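Local coordinates for RND efflux system, outer membrane lipoprotein, NodT family (Burkholderia mallei, PDB 6U94) that probably acts as the outer-membrane exit duct of a tripartite RND efflux pump, at residues R192-A197 and D219-T224; I310-A315 and A321-L326. All blocks are in the same frame, centred on the assembly; numbering follows the deposited sequence.

Contact 1: R192-A197 and D219-T224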
loop_
_atom_site.group_PDB
_atom_site.type_symbol
_atom_site.label_atom_id
_atom_site.label_comp_id
_atom_site.label_asym_id
_atom_site.label_seq_id
_atom_site.Cartn_x
_atom_site.Cartn_y
_atom_site.Cartn_z
ATOM N N ARG A 192 -30.170 5.127 5.531
ATOM C CA ARG A 192 -31.203 5.934 6.175
ATOM C C ARG A 192 -31.933 6.810 5.164
ATOM O O ARG A 192 -33.158 6.963 5.240
ATOM C CB ARG A 192 -30.589 6.789 7.282
ATOM N N SER A 193 -31.200 7.392 4.213
ATOM C CA SER A 193 -31.839 8.226 3.199
ATOM C C SER A 193 -32.741 7.399 2.294
ATOM O O SER A 193 -33.828 7.849 1.914
ATOM C CB SER A 193 -30.779 8.956 2.375
ATOM O OG SER A 193 -30.011 9.827 3.187
ATOM N N GLN A 194 -32.313 6.184 1.941
ATOM C CA GLN A 194 -33.113 5.361 1.042
ATOM C C GLN A 194 -34.330 4.770 1.742
ATOM O O GLN A 194 -35.331 4.466 1.083
ATOM C CB GLN A 194 -32.252 4.256 0.434
ATOM C CG GLN A 194 -31.155 4.776 -0.479
ATOM C CD GLN A 194 -31.657 5.819 -1.464
ATOM O OE1 GLN A 194 -31.072 6.895 -1.593
ATOM N NE2 GLN A 194 -32.738 5.501 -2.167
ATOM N N GLN A 195 -34.268 4.594 3.065
ATOM C CA GLN A 195 -35.455 4.168 3.799
ATOM C C GLN A 195 -36.514 5.262 3.802
ATOM O O GLN A 195 -37.714 4.973 3.726
ATOM C CB GLN A 195 -35.087 3.774 5.230
ATOM C CG GLN A 195 -34.412 2.421 5.352
ATOM C CD GLN A 195 -34.037 2.088 6.782
ATOM O OE1 GLN A 195 -34.260 2.885 7.694
ATOM N NE2 GLN A 195 -33.465 0.907 6.986
ATOM N N ASP A 196 -36.090 6.524 3.896
ATOM C CA ASP A 196 -37.039 7.627 3.816
ATOM C C ASP A 196 -37.538 7.826 2.391
ATOM O O ASP A 196 -38.683 8.246 2.188
ATOM C CB ASP A 196 -36.400 8.910 4.344
ATOM C CG ASP A 196 -35.777 8.728 5.714
ATOM O OD1 ASP A 196 -36.152 7.764 6.412
ATOM O OD2 ASP A 196 -34.916 9.550 6.095
ATOM N N ALA A 197 -36.698 7.529 1.397
ATOM C CA ALA A 197 -37.153 7.574 0.012
ATOM C C ALA A 197 -38.195 6.494 -0.252
ATOM O O ALA A 197 -39.206 6.747 -0.918
ATOM C CB ALA A 197 -35.962 7.422 -0.936
ATOM N N ASP A 219 -36.975 -0.442 -2.999
ATOM C CA ASP A 219 -36.598 -1.479 -2.047
ATOM C C ASP A 219 -35.238 -2.086 -2.368
ATOM O O ASP A 219 -34.505 -2.456 -1.446
ATOM C CB ASP A 219 -37.669 -2.570 -1.995
ATOM C CG ASP A 219 -38.776 -2.252 -1.005
ATOM O OD1 ASP A 219 -38.627 -1.276 -0.242
ATOM O OD2 ASP A 219 -39.795 -2.978 -0.987
ATOM N N THR A 220 -34.880 -2.195 -3.649
ATOM C CA THR A 220 -33.554 -2.692 -4.000
ATOM C C THR A 220 -32.469 -1.634 -3.840
ATOM O O THR A 220 -31.284 -1.983 -3.848
ATOM C CB THR A 220 -33.532 -3.235 -5.433
ATOM O OG1 THR A 220 -33.820 -2.182 -6.357
ATOM C CG2 THR A 220 -34.552 -4.351 -5.601
ATOM N N GLN A 221 -32.839 -0.359 -3.707
ATOM C CA GLN A 221 -31.874 0.643 -3.266
ATOM C C GLN A 221 -31.526 0.439 -1.798
ATOM O O GLN A 221 -30.351 0.481 -1.413
ATOM C CB GLN A 221 -32.427 2.052 -3.487
ATOM C CG GLN A 221 -32.402 2.535 -4.923
ATOM C CD GLN A 221 -32.989 3.928 -5.072
ATOM O OE1 GLN A 221 -32.402 4.914 -4.623
ATOM N NE2 GLN A 221 -34.155 4.014 -5.699
ATOM N N VAL A 222 -32.545 0.228 -0.964
ATOM C CA VAL A 222 -32.320 -0.049 0.451
ATOM C C VAL A 222 -31.601 -1.381 0.624
ATOM O O VAL A 222 -30.740 -1.530 1.499
ATOM C CB VAL A 222 -33.659 -0.022 1.211
ATOM C CG1 VAL A 222 -33.462 -0.397 2.669
ATOM C CG2 VAL A 222 -34.304 1.344 1.093
ATOM N N GLN A 223 -31.939 -2.366 -0.212
ATOM C CA GLN A 223 -31.324 -3.685 -0.096
ATOM C C GLN A 223 -29.828 -3.626 -0.380
ATOM O O GLN A 223 -29.030 -4.244 0.335
ATOM C CB GLN A 223 -32.015 -4.668 -1.041
ATOM N N THR A 224 -29.424 -2.885 -1.418
ATOM C CA THR A 224 -28.001 -2.756 -1.717
ATOM C C THR A 224 -27.274 -1.975 -0.628
ATOM O O THR A 224 -26.106 -2.259 -0.335
ATOM C CB THR A 224 -27.797 -2.084 -3.075
ATOM O OG1 THR A 224 -28.549 -0.869 -3.129
ATOM C CG2 THR A 224 -28.244 -3.009 -4.202
#
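An antiparallel helical hairpin brings Gln194 against Val222: helix 156-203 runs out, the chain turns, and helix 211-247 comes back beside it, as in the long alpha-helical barrel of outer membrane factors. Over these two short segments the axes approach to 8.8 Å with their directions 163° apart. Val222 packs mainly through one branch. Its CG2 reaches over the turn of the facing helix, 3.3 Å from Gln194 O and 3.6 Å from Gln194 CB. On the buried side Gln194 folds back at its second torsion (chi2 -47°), which swings its amide round toward the Gln221 side chain and leaves Gln194 NE2 3.7 Å from Gln221 CB. Helix 421-454 covers this side, with Gln427 against Gln194 and Phe424 against Gln221. The other branch of Val222 stands anti to the valine's backbone N (chi1 176°) and faces the exposed Gln195, the two side chains crossing at about a right angle. The valine thus straddles two successive glutamines, its CG1 lying 4.0 Å from the CG methylene of Gln195.

Contact 2: I310-A315 and A321-L326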
loop_
_atom_site.group_PDB
_atom_site.type_symbol
_atom_site.label_atom_id
_atom_site.label_comp_id
_atom_site.label_asym_id
_atom_site.label_seq_id
_atom_site.Cartn_x
_atom_site.Cartn_y
_atom_site.Cartn_z
ATOM N N ILE A 310 21.621 9.108 -7.793
ATOM C CA ILE A 310 20.630 10.065 -8.267
ATOM C C ILE A 310 19.661 10.356 -7.131
ATOM O O ILE A 310 19.595 9.629 -6.136
ATOM C CB ILE A 310 19.838 9.545 -9.489
ATOM C CG1 ILE A 310 19.145 8.226 -9.129
ATOM C CG2 ILE A 310 20.739 9.389 -10.706
ATOM C CD1 ILE A 310 18.119 7.759 -10.140
ATOM N N THR A 311 18.895 11.432 -7.295
ATOM C CA THR A 311 17.741 11.642 -6.436
ATOM C C THR A 311 16.614 10.717 -6.871
ATOM O O THR A 311 16.526 10.318 -8.036
ATOM C CB THR A 311 17.270 13.099 -6.480
ATOM O OG1 THR A 311 16.918 13.462 -7.826
ATOM C CG2 THR A 311 18.365 14.027 -5.963
ATOM N N LEU A 312 15.757 10.362 -5.917
ATOM C CA LEU A 312 14.645 9.465 -6.197
ATOM C C LEU A 312 13.304 10.172 -6.318
ATOM O O LEU A 312 12.417 9.669 -7.014
ATOM C CB LEU A 312 14.542 8.393 -5.107
ATOM C CG LEU A 312 15.723 7.428 -5.026
ATOM C CD1 LEU A 312 15.542 6.481 -3.857
ATOM C CD2 LEU A 312 15.869 6.661 -6.333
ATOM N N THR A 313 13.128 11.319 -5.664
ATOM C CA THR A 313 11.845 12.000 -5.632
ATOM C C THR A 313 12.011 13.451 -6.048
ATOM O O THR A 313 13.078 14.049 -5.883
ATOM C CB THR A 313 11.197 11.951 -4.239
ATOM O OG1 THR A 313 12.090 12.517 -3.271
ATOM C CG2 THR A 313 10.866 10.517 -3.853
ATOM N N GLY A 314 10.934 14.005 -6.601
ATOM C CA GLY A 314 10.853 15.419 -6.896
ATOM C C GLY A 314 9.884 16.108 -5.959
ATOM O O GLY A 314 9.706 15.677 -4.815
ATOM N N ALA A 315 9.243 17.172 -6.436
ATOM C CA ALA A 315 8.329 17.931 -5.596
ATOM C C ALA A 315 7.132 17.079 -5.187
ATOM O O ALA A 315 6.600 16.301 -5.980
ATOM C CB ALA A 315 7.862 19.184 -6.332
ATOM N N ALA A 321 13.016 13.424 -12.043
ATOM C CA ALA A 321 13.354 13.286 -13.455
ATOM C C ALA A 321 14.518 12.325 -13.659
ATOM O O ALA A 321 14.555 11.596 -14.656
ATOM C CB ALA A 321 13.679 14.656 -14.053
ATOM N N SER A 322 15.479 12.309 -12.731
ATOM C CA SER A 322 16.594 11.370 -12.835
ATOM C C SER A 322 16.101 9.929 -12.811
ATOM O O SER A 322 16.513 9.103 -13.634
ATOM C CB SER A 322 17.597 11.610 -11.703
ATOM O OG SER A 322 18.304 12.824 -11.881
ATOM N N LEU A 323 15.201 9.615 -11.876
ATOM C CA LEU A 323 14.709 8.248 -11.743
ATOM C C LEU A 323 13.861 7.849 -12.944
ATOM O O LEU A 323 14.017 6.751 -13.489
ATOM C CB LEU A 323 13.917 8.101 -10.444
ATOM C CG LEU A 323 13.361 6.710 -10.133
ATOM C CD1 LEU A 323 14.467 5.665 -10.178
ATOM C CD2 LEU A 323 12.693 6.709 -8.772
ATOM N N ALA A 324 12.955 8.734 -13.369
ATOM C CA ALA A 324 12.158 8.456 -14.557
ATOM C C ALA A 324 13.029 8.359 -15.801
ATOM O O ALA A 324 12.715 7.594 -16.720
ATOM C CB ALA A 324 11.091 9.535 -14.740
ATOM N N GLY A 325 14.120 9.127 -15.852
ATOM C CA GLY A 325 15.016 9.050 -16.991
ATOM C C GLY A 325 15.732 7.719 -17.098
ATOM O O GLY A 325 16.007 7.248 -18.205
ATOM N N LEU A 326 16.045 7.094 -15.957
ATOM C CA LEU A 326 16.682 5.780 -15.979
ATOM C C LEU A 326 15.818 4.749 -16.690
ATOM O O LEU A 326 16.347 3.826 -17.316
ATOM C CB LEU A 326 16.990 5.310 -14.556
ATOM C CG LEU A 326 18.334 5.713 -13.951
ATOM C CD1 LEU A 326 18.532 5.046 -12.597
ATOM C CD2 LEU A 326 19.467 5.355 -14.895
HETATM O O HOH W 1 19.559 13.484 -9.470
#
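Ile310 and Leu326 reach toward each other tip to tip, CD1 of Ile310 lying 3.7 Å from CD1 of Leu326. Ile310 carries its CG1 between the backbone N and the carbonyl carbon (chi1 58°), and with the chain extended from there CD1 runs in against the short helix, 3.8 Å from Leu323 CA. Its CB meets Ser322 CB at 3.8 Å, so one isoleucine spans a full helical turn from Ser322 to Leu326. Leu323 splits its branches: CD1 lies 4.2 Å from Ile310 CD1, while CD2 turns to the loop 310-315, 3.5 Å from Leu312 O, and meets Leu312 CD2 at a slant, 4.0 Å away. A water ties the polar margin together, accepting from Thr311 N at 3.1 Å and hydrogen-bonded to Ser322 OG at 2.8 Å. Ser320 OG bonds to both Thr311 O and Leu323 N. In outer membrane factors this part of the chain probably belongs to the membrane beta-barrel region, yet no strand is formed here. Leu312 and Leu323 rest on Phe375 of helix 362-415, and the loop's backbone hydrogen-bonds Ile310 with Ser276, Leu312 with Leu274 and Thr313 with Gly273.

In the fold
Contact 1 closes before contact 2 opens along the chain, and the two lie on opposite sides of its centre, about 50 Å apart between centres and about 38 Å between nearest atoms. They fall in different outer membrane efflux protein ranges, 58-248 and 271-456, and share no helix. Contact 1 lies within the paired long helices 156-203 and 211-247, with 421-454 over their buried side; contact 2 seats a loop and the short helix 321-326 on the flank of the long helix 362-415, probably near the membrane-barrel region. The model holds a single chain, whereas outer membrane factors generally work as trimers.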